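Long-range contacts in protein MpaA (Escherichia coli O157:H7, PDB 5HXD), which probably hydrolyses, as a zinc-dependent M14 peptidase, the gamma-D-glutamyl-diaminopimelate amide bond of murein tripeptide during muropeptide degradation: residues A8-F13 against L63-P68; V154-P159 against I207-P212; C162-R167 against P182-V187. All blocks are in the same frame, centred on the assembly; numbering follows the deposited sequence.

Interaction 1: A8-F13 against L63-P68; sequences AERGAF and LRTLTP
Phe13 receives the aliphatic part of Arg64 over one face of its ring. CD of Arg64 stands 3.9 Å from the ring centroid of Phe13, offset toward the rim, which makes a CH-pi contact, and CG of Arg64 lies 3.4 Å from CD1 of Phe13. Leu63 adds its CD2 at 4.1 Å from CE1 of Phe13, approaching obliquely. The Arg64 chain runs straight to CD and then bends (chi3 -70°). Its guanidinium plane stands almost perpendicular (89°) to the ring, with CE1 of Phe13 at its edge and at most a weak cation-pi attraction. NH1 of Arg64 points to the carbonyl O of Arg10, a bond whose modelled length is doubtful. The next residue, Thr65, lays its methyl over a face of the other arginine, with CG2 3.5 Å from CZ of Arg10, while CD of the extended Arg10 chain passes 3.4 Å from OG1 of Thr65. Further out, Arg64 NE is held by Ser60 OG, Thr65 OG1 by the carbonyl of Cys61, and Arg10 NE by the carbonyl of Arg5. Trp115 of the second subunit makes a cation-pi contact with Arg10, and Leu88 of that subunit packs on Phe13 and Arg64, placing the junction at the dimer interface. Arg64 thus plays two parts on the C-terminal part of helix 53-65: its methylenes cover an aromatic ring, while its polar end is held mainly through NE by the serine hydroxyl, with the Arg10 carbonyl a less certain second partner.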
ATOM      1  N   ALA A   8      21.950  -6.586   0.025  1.00 77.47           N
ATOM      2  CA  ALA A   8      21.559  -7.969  -0.222  1.00 72.18           C
ATOM      3  C   ALA A   8      20.667  -8.577   0.864  1.00 67.53           C
ATOM      4  O   ALA A   8      20.018  -9.585   0.621  1.00 72.52           O
ATOM      5  CB  ALA A   8      22.801  -8.824  -0.403  1.00 71.12           C
ATOM      6  N   GLU A   9      20.630  -7.989   2.055  1.00 65.71           N
ATOM      7  CA  GLU A   9      19.836  -8.577   3.138  1.00 65.88           C
ATOM      8  C   GLU A   9      18.706  -7.681   3.646  1.00 65.99           C
ATOM      9  O   GLU A   9      18.102  -7.961   4.683  1.00 59.98           O
ATOM     10  CB  GLU A   9      20.745  -8.979   4.303  1.00 69.03           C
ATOM     11  CG  GLU A   9      21.609  -7.844   4.871  1.00 77.66           C
ATOM     12  CD  GLU A   9      22.545  -8.309   5.983  1.00 74.04           C
ATOM     13  OE1 GLU A   9      22.055  -8.717   7.059  1.00 78.89           O
ATOM     14  OE2 GLU A   9      23.773  -8.292   5.761  1.00 70.62           O
ATOM     15  N   ARG A  10      18.387  -6.635   2.892  1.00 63.07           N
ATOM     16  CA  ARG A  10      17.309  -5.732   3.271  1.00 62.17           C
ATOM     17  C   ARG A  10      15.917  -6.275   2.887  1.00 64.49           C
ATOM     18  O   ARG A  10      14.948  -5.524   2.788  1.00 64.93           O
ATOM     19  CB  ARG A  10      17.549  -4.356   2.638  1.00 63.37           C
ATOM     20  CG  ARG A  10      18.872  -3.674   3.057  1.00 68.72           C
ATOM     21  CD  ARG A  10      19.095  -2.415   2.229  1.00 68.93           C
ATOM     22  NE  ARG A  10      20.310  -1.677   2.555  1.00 66.00           N
ATOM     23  CZ  ARG A  10      20.766  -0.661   1.823  1.00 71.30           C
ATOM     24  NH1 ARG A  10      20.102  -0.292   0.736  1.00 76.17           N
ATOM     25  NH2 ARG A  10      21.877  -0.018   2.161  1.00 67.65           N
ATOM     26  N   GLY A  11      15.812  -7.583   2.681  1.00 63.75           N
ATOM     27  CA  GLY A  11      14.535  -8.180   2.335  1.00 61.88           C
ATOM     28  C   GLY A  11      13.650  -8.481   3.535  1.00 61.66           C
ATOM     29  O   GLY A  11      12.423  -8.582   3.418  1.00 61.03           O
ATOM     30  N   ALA A  12      14.269  -8.645   4.698  1.00 57.75           N
ATOM     31  CA  ALA A  12      13.504  -8.915   5.905  1.00 53.89           C
ATOM     32  C   ALA A  12      13.659  -7.766   6.882  1.00 58.25           C
ATOM     33  O   ALA A  12      14.425  -6.829   6.638  1.00 59.89           O
ATOM     34  CB  ALA A  12      13.935 -10.225   6.543  1.00 45.17           C
ATOM     35  N   PHE A  13      12.915  -7.837   7.979  1.00 53.02           N
ATOM     36  CA  PHE A  13      13.022  -6.852   9.039  1.00 51.89           C
ATOM     37  C   PHE A  13      14.005  -7.349  10.109  1.00 59.89           C
ATOM     38  O   PHE A  13      14.020  -8.541  10.450  1.00 57.52           O
ATOM     39  CB  PHE A  13      11.645  -6.567   9.668  1.00 51.71           C
ATOM     40  CG  PHE A  13      10.732  -5.724   8.808  1.00 51.70           C
ATOM     41  CD1 PHE A  13      10.964  -4.365   8.651  1.00 43.49           C
ATOM     42  CD2 PHE A  13       9.631  -6.292   8.174  1.00 48.32           C
ATOM     43  CE1 PHE A  13      10.147  -3.584   7.863  1.00 47.60           C
ATOM     44  CE2 PHE A  13       8.787  -5.511   7.381  1.00 48.87           C
ATOM     45  CZ  PHE A  13       9.046  -4.155   7.227  1.00 52.04           C
ATOM     46  N   LEU A  63      13.770   1.501   7.633  1.00 52.00           N
ATOM     47  CA  LEU A  63      13.814   0.645   8.808  1.00 47.27           C
ATOM     48  C   LEU A  63      14.610  -0.628   8.542  1.00 51.31           C
ATOM     49  O   LEU A  63      15.255  -1.163   9.439  1.00 56.22           O
ATOM     50  CB  LEU A  63      12.395   0.313   9.259  1.00 47.11           C
ATOM     51  CG  LEU A  63      12.141  -0.564  10.485  1.00 48.43           C
ATOM     52  CD1 LEU A  63      12.791   0.003  11.706  1.00 44.82           C
ATOM     53  CD2 LEU A  63      10.657  -0.652  10.715  1.00 49.01           C
ATOM     54  N   ARG A  64      14.580  -1.090   7.296  1.00 59.18           N
ATOM     55  CA  ARG A  64      15.259  -2.322   6.871  1.00 59.84           C
ATOM     56  C   ARG A  64      16.694  -2.052   6.392  1.00 62.30           C
ATOM     57  O   ARG A  64      17.446  -2.992   6.114  1.00 62.62           O
ATOM     58  CB  ARG A  64      14.454  -3.030   5.749  1.00 53.80           C
ATOM     59  CG  ARG A  64      13.238  -3.836   6.239  1.00 51.13           C
ATOM     60  CD  ARG A  64      12.468  -4.562   5.122  1.00 58.43           C
ATOM     61  NE  ARG A  64      11.748  -3.633   4.243  1.00 63.10           N
ATOM     62  CZ  ARG A  64      12.027  -3.431   2.957  1.00 52.03           C
ATOM     63  NH1 ARG A  64      13.008  -4.103   2.377  1.00 52.55           N
ATOM     64  NH2 ARG A  64      11.326  -2.548   2.254  1.00 48.07           N
ATOM     65  N   THR A  65      17.064  -0.772   6.297  1.00 61.19           N
ATOM     66  CA  THR A  65      18.376  -0.354   5.784  1.00 61.28           C
ATOM     67  C   THR A  65      19.335   0.062   6.889  1.00 63.50           C
ATOM     68  O   THR A  65      20.374  -0.567   7.084  1.00 66.45           O
ATOM     69  CB  THR A  65      18.245   0.824   4.808  1.00 64.63           C
ATOM     70  OG1 THR A  65      17.608   0.373   3.608  1.00 68.36           O
ATOM     71  CG2 THR A  65      19.613   1.406   4.463  1.00 62.80           C
ATOM     72  N   LEU A  66      18.981   1.140   7.592  1.00 67.43           N
ATOM     73  CA  LEU A  66      19.754   1.664   8.714  1.00 56.37           C
ATOM     74  C   LEU A  66      20.148   0.540   9.674  1.00 58.01           C
ATOM     75  O   LEU A  66      19.382  -0.400   9.883  1.00 57.83           O
ATOM     76  CB  LEU A  66      18.957   2.752   9.447  1.00 52.27           C
ATOM     77  CG  LEU A  66      19.631   3.352  10.700  1.00 59.73           C
ATOM     78  CD1 LEU A  66      20.997   3.964  10.364  1.00 51.32           C
ATOM     79  CD2 LEU A  66      18.720   4.356  11.425  1.00 45.02           C
ATOM     80  N   THR A  67      21.358   0.617  10.225  1.00 57.87           N
ATOM     81  CA  THR A  67      21.832  -0.432  11.115  1.00 56.20           C
ATOM     82  C   THR A  67      21.059  -0.304  12.415  1.00 54.83           C
ATOM     83  O   THR A  67      20.939   0.795  12.946  1.00 50.08           O
ATOM     84  CB  THR A  67      23.341  -0.336  11.348  1.00 55.68           C
ATOM     85  OG1 THR A  67      23.999  -0.179  10.083  1.00 54.81           O
ATOM     86  CG2 THR A  67      23.861  -1.596  12.044  1.00 50.39           C
ATOM     87  N   PRO A  68      20.484  -1.423  12.897  1.00 57.89           N
ATOM     88  CA  PRO A  68      19.510  -1.421  13.998  1.00 59.00           C
ATOM     89  C   PRO A  68      19.969  -0.686  15.257  1.00 57.79           C
ATOM     90  O   PRO A  68      19.174   0.096  15.798  1.00 61.25           O
ATOM     91  CB  PRO A  68      19.306  -2.913  14.281  1.00 52.33           C
ATOM     92  CG  PRO A  68      19.512  -3.547  12.994  1.00 53.56           C
ATOM     93  CD  PRO A  68      20.569  -2.748  12.263  1.00 57.12           C
TER

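Interaction 2: V154-P159 against I207-P212; sequences VSFHDP and ITAEFP
His157 and Glu210 lie side by side on one face of two adjacent parallel strands, and their torsions set how they meet. His157 has CG beside its own backbone N (chi1 -75°), which carries the imidazole away from 207-212 toward the bound zinc ion. Glu210 folds back at its second torsion (chi2 -103°), bringing OE1 to 3.2 Å from CB of His157; the carboxylate thus lies against the base of the histidine side chain and not against its ring nitrogens. The backbones beneath are in parallel register: Ser155 N binds Ile207 O at 2.9 Å, Ala209 N binds Ser155 O at 3.1 Å, and His157 N binds Ala209 O at 3.1 Å. One further bond runs just past strand 207-210, from Phe211 N to His157 O at 2.9 Å. Ser155 and Thr208 share the face of His157 and Glu210. On the other, the Phe156 ring comes obliquely against Ala209, CE1 to CB 3.6 Å, and CD1 of Phe156 lies 4.2 Å from CE1 of Phe211; helices 53-65 and 224-230 cover these rings. Past the zinc ligand, a cis peptide joins Asp158 to Pro159, and OD1 of Asp158 rests 3.3 Å from CB of Phe211. His49 and Glu52 are also predicted to bind the zinc, and OE2 of Glu210 lies close to a cacodylate ion, probably from the crystallisation liquor. Adjacent strands thus present a metal ligand and the predicted proton donor/acceptor side by side, the backbone ladder fixing their spacing, as in M14 carboxypeptidases, where zinc and glutamate together activate water for hydrolysis.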
ATOM      1  N   VAL A 154       6.286  12.164  14.159  1.00 41.52           N
ATOM      2  CA  VAL A 154       6.228  12.541  12.745  1.00 42.24           C
ATOM      3  C   VAL A 154       5.306  11.575  11.985  1.00 46.13           C
ATOM      4  O   VAL A 154       5.535  10.360  11.964  1.00 45.81           O
ATOM      5  CB  VAL A 154       7.620  12.547  12.065  1.00 42.49           C
ATOM      6  CG1 VAL A 154       7.462  12.711  10.560  1.00 43.29           C
ATOM      7  CG2 VAL A 154       8.498  13.663  12.621  1.00 50.61           C
ATOM      8  N   SER A 155       4.256  12.120  11.379  1.00 46.32           N
ATOM      9  CA  SER A 155       3.290  11.325  10.629  1.00 42.91           C
ATOM     10  C   SER A 155       3.343  11.660   9.143  1.00 46.44           C
ATOM     11  O   SER A 155       3.037  12.775   8.743  1.00 48.67           O
ATOM     12  CB  SER A 155       1.885  11.556  11.166  1.00 42.14           C
ATOM     13  OG  SER A 155       0.924  11.171  10.210  1.00 44.70           O
ATOM     14  N   PHE A 156       3.742  10.684   8.334  1.00 48.26           N
ATOM     15  CA  PHE A 156       3.886  10.867   6.890  1.00 50.15           C
ATOM     16  C   PHE A 156       2.590  10.673   6.104  1.00 44.95           C
ATOM     17  O   PHE A 156       1.862   9.721   6.363  1.00 39.89           O
ATOM     18  CB  PHE A 156       4.935   9.900   6.361  1.00 48.40           C
ATOM     19  CG  PHE A 156       6.308  10.254   6.762  1.00 43.97           C
ATOM     20  CD1 PHE A 156       7.078  11.055   5.953  1.00 45.67           C
ATOM     21  CD2 PHE A 156       6.821   9.820   7.964  1.00 45.35           C
ATOM     22  CE1 PHE A 156       8.342  11.419   6.331  1.00 46.86           C
ATOM     23  CE2 PHE A 156       8.086  10.172   8.347  1.00 49.11           C
ATOM     24  CZ  PHE A 156       8.850  10.973   7.525  1.00 50.66           C
ATOM     25  N   HIS A 157       2.328  11.579   5.150  1.00 48.22           N
ATOM     26  CA  HIS A 157       1.182  11.476   4.234  1.00 51.07           C
ATOM     27  C   HIS A 157       1.523  11.735   2.755  1.00 48.83           C
ATOM     28  O   HIS A 157       2.682  11.934   2.403  1.00 49.04           O
ATOM     29  CB  HIS A 157       0.084  12.458   4.646  1.00 50.49           C
ATOM     30  CG  HIS A 157      -0.687  12.042   5.856  1.00 51.13           C
ATOM     31  ND1 HIS A 157      -0.108  11.896   7.097  1.00 52.52           N
ATOM     32  CD2 HIS A 157      -2.000  11.764   6.023  1.00 54.85           C
ATOM     33  CE1 HIS A 157      -1.026  11.535   7.973  1.00 50.99           C
ATOM     34  NE2 HIS A 157      -2.187  11.455   7.348  1.00 49.99           N
ATOM     35  N   ASP A 158       0.472  11.745   1.922  1.00 53.24           N
ATOM     36  CA  ASP A 158       0.473  12.121   0.490  1.00 51.40           C
ATOM     37  C   ASP A 158      -0.633  13.118   0.191  1.00 56.79           C
ATOM     38  O   ASP A 158      -1.680  13.076   0.837  1.00 61.70           O
ATOM     39  CB  ASP A 158       0.212  10.918  -0.420  1.00 54.96           C
ATOM     40  CG  ASP A 158       1.449  10.218  -0.831  1.00 54.30           C
ATOM     41  OD1 ASP A 158       2.546  10.714  -0.503  1.00 54.73           O
ATOM     42  OD2 ASP A 158       1.315   9.155  -1.476  1.00 59.85           O
ATOM     43  N   PRO A 159      -0.452  13.968  -0.837  1.00 56.94           N
ATOM     44  CA  PRO A 159       0.752  14.198  -1.631  1.00 56.47           C
ATOM     45  C   PRO A 159       1.083  15.688  -1.668  1.00 53.24           C
ATOM     46  O   PRO A 159       1.423  16.206  -2.731  1.00 52.46           O
ATOM     47  CB  PRO A 159       0.328  13.703  -3.010  1.00 53.02           C
ATOM     48  CG  PRO A 159      -1.211  14.039  -3.048  1.00 49.47           C
ATOM     49  CD  PRO A 159      -1.626  14.396  -1.610  1.00 45.53           C
ATOM     50  N   ILE A 207       4.116  16.459  13.886  1.00 49.49           N
ATOM     51  CA  ILE A 207       4.546  17.056  12.643  1.00 47.89           C
ATOM     52  C   ILE A 207       4.028  16.176  11.531  1.00 49.83           C
ATOM     53  O   ILE A 207       4.315  14.977  11.521  1.00 51.42           O
ATOM     54  CB  ILE A 207       6.087  17.137  12.534  1.00 49.55           C
ATOM     55  CG1 ILE A 207       6.660  18.242  13.406  1.00 52.41           C
ATOM     56  CG2 ILE A 207       6.516  17.384  11.100  1.00 49.16           C
ATOM     57  CD1 ILE A 207       8.179  18.351  13.284  1.00 49.95           C
ATOM     58  N   THR A 208       3.270  16.729  10.594  1.00 48.92           N
ATOM     59  CA  THR A 208       2.938  15.922   9.428  1.00 51.53           C
ATOM     60  C   THR A 208       3.909  16.263   8.293  1.00 53.49           C
ATOM     61  O   THR A 208       4.071  17.425   7.905  1.00 49.77           O
ATOM     62  CB  THR A 208       1.470  16.098   8.977  1.00 52.96           C
ATOM     63  OG1 THR A 208       1.190  17.481   8.751  1.00 58.72           O
ATOM     64  CG2 THR A 208       0.528  15.570  10.042  1.00 52.52           C
ATOM     65  N   ALA A 209       4.590  15.231   7.812  1.00 47.81           N
ATOM     66  CA  ALA A 209       5.481  15.345   6.678  1.00 50.41           C
ATOM     67  C   ALA A 209       4.777  14.829   5.431  1.00 52.69           C
ATOM     68  O   ALA A 209       4.649  13.610   5.261  1.00 55.77           O
ATOM     69  CB  ALA A 209       6.766  14.559   6.928  1.00 46.08           C
ATOM     70  N   GLU A 210       4.326  15.732   4.557  1.00 52.30           N
ATOM     71  CA  GLU A 210       3.636  15.321   3.321  1.00 54.13           C
ATOM     72  C   GLU A 210       4.598  15.123   2.152  1.00 51.91           C
ATOM     73  O   GLU A 210       5.191  16.079   1.652  1.00 50.39           O
ATOM     74  CB  GLU A 210       2.577  16.345   2.929  1.00 50.84           C
ATOM     75  CG  GLU A 210       1.487  16.520   3.940  1.00 50.35           C
ATOM     76  CD  GLU A 210       0.235  15.821   3.527  1.00 53.93           C
ATOM     77  OE1 GLU A 210       0.325  14.957   2.631  1.00 56.75           O
ATOM     78  OE2 GLU A 210      -0.838  16.145   4.081  1.00 55.45           O
ATOM     79  N   PHE A 211       4.750  13.874   1.725  1.00 51.33           N
ATOM     80  CA  PHE A 211       5.497  13.568   0.517  1.00 49.97           C
ATOM     81  C   PHE A 211       4.893  14.307  -0.665  1.00 54.81           C
ATOM     82  O   PHE A 211       3.751  14.755  -0.610  1.00 56.24           O
ATOM     83  CB  PHE A 211       5.473  12.075   0.237  1.00 52.00           C
ATOM     84  CG  PHE A 211       6.681  11.346   0.709  1.00 50.83           C
ATOM     85  CD1 PHE A 211       7.517  11.894   1.662  1.00 51.85           C
ATOM     86  CD2 PHE A 211       6.985  10.094   0.191  1.00 51.48           C
ATOM     87  CE1 PHE A 211       8.639  11.199   2.105  1.00 51.20           C
ATOM     88  CE2 PHE A 211       8.106   9.395   0.617  1.00 50.99           C
ATOM     89  CZ  PHE A 211       8.934   9.949   1.578  1.00 54.47           C
ATOM     90  N   PRO A 212       5.656  14.444  -1.750  1.00 56.40           N
ATOM     91  CA  PRO A 212       5.020  14.927  -2.976  1.00 52.37           C
ATOM     92  C   PRO A 212       4.433  13.732  -3.704  1.00 54.60           C
ATOM     93  O   PRO A 212       4.600  12.608  -3.218  1.00 52.58           O
ATOM     94  CB  PRO A 212       6.179  15.544  -3.744  1.00 55.82           C
ATOM     95  CG  PRO A 212       7.356  14.668  -3.356  1.00 55.89           C
ATOM     96  CD  PRO A 212       7.108  14.242  -1.916  1.00 54.73           C
TER

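Interaction 3: C162-R167 against P182-V187; sequences CIEDPR and PLVTSV
Ile163 and Leu183 pair in a short parallel ladder with Glu164 and Val184 one step on. Ile163 is gripped from both its backbone polar atoms: its N donates to Pro182 O at 2.9 Å, almost straight at 176°, and its O accepts from Val184 N at 2.9 Å. Asp165 N then closes on Val184 O, also at 2.9 Å, through a more bent hydrogen bond. Side chains sort to the two faces. On that of Ile163, CG2 of Ile163 touches CD1 of Leu183 at 3.9 Å, and the same Leu183 methyl, carried by a CG anti to its backbone N (chi1 177°), comes 3.7 Å from CB of Asp165; helix 170-178 packs over this hydrophobic side. On the other face Glu164 and Val184 lie side by side, pointing the same way. The Glu164 chain is extended beyond CG and crosses Val187 obliquely, where OE1 of Glu164 takes a weak bond from Val187 N at 3.1 Å. Its other oxygen, OE2, lies near OE2 of Glu210. Beyond the strand, Asp165 OD1 accepts from Arg167 N at 2.9 Å, 37° above the carboxylate plane, forming an Asx turn; His205 NE2 also binds OD1, and Ser169 holds OD2. The segments contribute the two strands of a beta-alpha-beta unit, with helix 170-178 as the connection, at the margin of the mixed central sheet of the zinc carboxypeptidase fold. There Glu164 lies beside the predicted catalytic Glu210, and Val187 near a bound cacodylate, consistent with the border of the active site.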
ATOM      1  N   CYS A 162       5.208  18.874   1.489  1.00 50.64           N
ATOM      2  CA  CYS A 162       5.645  19.859   2.465  1.00 55.12           C
ATOM      3  C   CYS A 162       5.733  19.283   3.876  1.00 57.16           C
ATOM      4  O   CYS A 162       5.182  18.215   4.154  1.00 56.58           O
ATOM      5  CB  CYS A 162       4.690  21.047   2.466  1.00 54.31           C
ATOM      6  SG  CYS A 162       3.039  20.576   2.987  1.00 53.49           S
ATOM      7  N   ILE A 163       6.425  20.012   4.754  1.00 53.24           N
ATOM      8  CA  ILE A 163       6.560  19.670   6.164  1.00 52.88           C
ATOM      9  C   ILE A 163       5.697  20.598   7.014  1.00 57.80           C
ATOM     10  O   ILE A 163       5.968  21.799   7.083  1.00 59.84           O
ATOM     11  CB  ILE A 163       8.018  19.784   6.640  1.00 50.52           C
ATOM     12  CG1 ILE A 163       8.947  18.948   5.762  1.00 47.33           C
ATOM     13  CG2 ILE A 163       8.138  19.369   8.108  1.00 48.36           C
ATOM     14  CD1 ILE A 163       8.657  17.487   5.805  1.00 50.76           C
ATOM     15  N   GLU A 164       4.665  20.058   7.662  1.00 52.51           N
ATOM     16  CA  GLU A 164       3.769  20.889   8.464  1.00 55.34           C
ATOM     17  C   GLU A 164       4.125  20.860   9.938  1.00 59.91           C
ATOM     18  O   GLU A 164       3.674  19.976  10.660  1.00 61.58           O
ATOM     19  CB  GLU A 164       2.333  20.436   8.308  1.00 57.12           C
ATOM     20  CG  GLU A 164       1.846  20.435   6.896  1.00 64.08           C
ATOM     21  CD  GLU A 164       0.524  19.745   6.766  1.00 62.89           C
ATOM     22  OE1 GLU A 164      -0.421  20.135   7.491  1.00 67.02           O
ATOM     23  OE2 GLU A 164       0.437  18.812   5.943  1.00 65.28           O
ATOM     24  N   ASP A 165       4.927  21.822  10.384  1.00 60.69           N
ATOM     25  CA  ASP A 165       5.299  21.899  11.788  1.00 58.46           C
ATOM     26  C   ASP A 165       4.633  23.092  12.444  1.00 60.81           C
ATOM     27  O   ASP A 165       5.071  24.229  12.256  1.00 62.45           O
ATOM     28  CB  ASP A 165       6.816  21.994  11.948  1.00 58.02           C
ATOM     29  CG  ASP A 165       7.261  21.761  13.376  1.00 58.95           C
ATOM     30  OD1 ASP A 165       6.423  21.911  14.286  1.00 59.43           O
ATOM     31  OD2 ASP A 165       8.444  21.421  13.597  1.00 59.87           O
ATOM     32  N   PRO A 166       3.584  22.824  13.240  1.00 63.78           N
ATOM     33  CA  PRO A 166       2.794  23.824  13.985  1.00 60.86           C
ATOM     34  C   PRO A 166       3.623  24.593  15.011  1.00 58.22           C
ATOM     35  O   PRO A 166       3.192  25.647  15.483  1.00 61.40           O
ATOM     36  CB  PRO A 166       1.715  22.984  14.685  1.00 56.30           C
ATOM     37  CG  PRO A 166       2.291  21.593  14.752  1.00 56.12           C
ATOM     38  CD  PRO A 166       3.160  21.439  13.529  1.00 51.53           C
ATOM     39  N   ARG A 167       4.799  24.074  15.344  1.00 55.96           N
ATOM     40  CA  ARG A 167       5.679  24.748  16.294  1.00 61.76           C
ATOM     41  C   ARG A 167       6.786  25.543  15.611  1.00 61.07           C
ATOM     42  O   ARG A 167       7.355  26.455  16.220  1.00 66.32           O
ATOM     43  CB  ARG A 167       6.297  23.731  17.261  1.00 57.61           C
ATOM     44  CG  ARG A 167       5.756  23.851  18.675  1.00 59.40           C
ATOM     45  CD  ARG A 167       5.158  22.547  19.203  1.00 53.58           C
ATOM     46  NE  ARG A 167       6.046  21.896  20.162  1.00 56.16           N
ATOM     47  CZ  ARG A 167       5.633  21.185  21.206  1.00 50.90           C
ATOM     48  NH1 ARG A 167       4.340  21.035  21.438  1.00 43.55           N
ATOM     49  NH2 ARG A 167       6.520  20.624  22.018  1.00 55.29           N
ATOM     50  N   PRO A 182       9.269  22.327   1.446  1.00 52.05           N
ATOM     51  CA  PRO A 182       8.963  23.582   2.136  1.00 55.59           C
ATOM     52  C   PRO A 182       8.479  23.345   3.561  1.00 56.74           C
ATOM     53  O   PRO A 182       7.835  22.330   3.810  1.00 56.15           O
ATOM     54  CB  PRO A 182       7.847  24.187   1.278  1.00 49.66           C
ATOM     55  CG  PRO A 182       7.321  23.049   0.489  1.00 52.80           C
ATOM     56  CD  PRO A 182       8.492  22.187   0.212  1.00 50.23           C
ATOM     57  N   LEU A 183       8.792  24.259   4.479  1.00 59.87           N
ATOM     58  CA  LEU A 183       8.283  24.168   5.844  1.00 56.73           C
ATOM     59  C   LEU A 183       7.125  25.137   6.038  1.00 60.14           C
ATOM     60  O   LEU A 183       7.237  26.321   5.750  1.00 67.09           O
ATOM     61  CB  LEU A 183       9.388  24.437   6.860  1.00 57.56           C
ATOM     62  CG  LEU A 183       8.962  24.429   8.330  1.00 58.52           C
ATOM     63  CD1 LEU A 183       8.206  23.176   8.704  1.00 57.56           C
ATOM     64  CD2 LEU A 183      10.168  24.545   9.201  1.00 59.82           C
ATOM     65  N   VAL A 184       6.013  24.612   6.534  1.00 61.78           N
ATOM     66  CA  VAL A 184       4.753  25.338   6.621  1.00 59.85           C
ATOM     67  C   VAL A 184       4.154  25.019   7.995  1.00 57.38           C
ATOM     68  O   VAL A 184       4.618  24.087   8.649  1.00 60.34           O
ATOM     69  CB  VAL A 184       3.828  24.937   5.423  1.00 60.66           C
ATOM     70  CG1 VAL A 184       2.497  24.351   5.873  1.00 60.24           C
ATOM     71  CG2 VAL A 184       3.634  26.114   4.481  1.00 63.16           C
ATOM     72  N   THR A 185       3.180  25.786   8.478  1.00 57.84           N
ATOM     73  CA  THR A 185       2.544  25.411   9.748  1.00 59.45           C
ATOM     74  C   THR A 185       1.240  24.601   9.553  1.00 65.96           C
ATOM     75  O   THR A 185       0.903  23.755  10.390  1.00 63.21           O
ATOM     76  CB  THR A 185       2.247  26.645  10.641  1.00 66.08           C
ATOM     77  OG1 THR A 185       1.951  27.779   9.820  1.00 75.77           O
ATOM     78  CG2 THR A 185       3.429  26.973  11.557  1.00 60.16           C
ATOM     79  N   SER A 186       0.524  24.816   8.449  1.00 66.10           N
ATOM     80  CA  SER A 186      -0.719  24.071   8.240  1.00 67.41           C
ATOM     81  C   SER A 186      -1.092  23.808   6.785  1.00 71.29           C
ATOM     82  O   SER A 186      -0.680  24.541   5.881  1.00 72.76           O
ATOM     83  CB  SER A 186      -1.887  24.804   8.903  1.00 62.44           C
ATOM     84  OG  SER A 186      -1.886  24.592  10.300  1.00 66.71           O
ATOM     85  N   VAL A 187      -1.881  22.752   6.579  1.00 66.72           N
ATOM     86  CA  VAL A 187      -2.657  22.599   5.352  1.00 65.18           C
ATOM     87  C   VAL A 187      -3.841  23.559   5.447  1.00 67.98           C
ATOM     88  O   VAL A 187      -4.775  23.338   6.225  1.00 70.22           O
ATOM     89  CB  VAL A 187      -3.161  21.131   5.132  1.00 66.22           C
ATOM     90  CG1 VAL A 187      -2.042  20.247   4.631  1.00 62.32           C
ATOM     91  CG2 VAL A 187      -3.771  20.536   6.408  1.00 61.45           C
TER

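In the fold
Interactions 2 and 3 share the mixed central sheet, where strand 206-210 lies between 153-157 and the antiparallel 162-164, with 183-184 outermost. Their centres are about 10 Å apart and they touch through probable backbone hydrogen bonds, Glu210 N to Cys162 O and Thr208 O to Glu164 N. Along the chain, both strands of interaction 3 fall between the two halves of interaction 2, so the beta-alpha-beta unit is inserted before the strand carrying Glu210. Interaction 1 comes earlier in sequence, its centre about 23 Å from that of interaction 2 and 30 Å from that of interaction 3. It joins the loop before strand 18-22 to helix 53-65, next to the second subunit and away from the zinc site, which interaction 2 carries and interaction 3 borders.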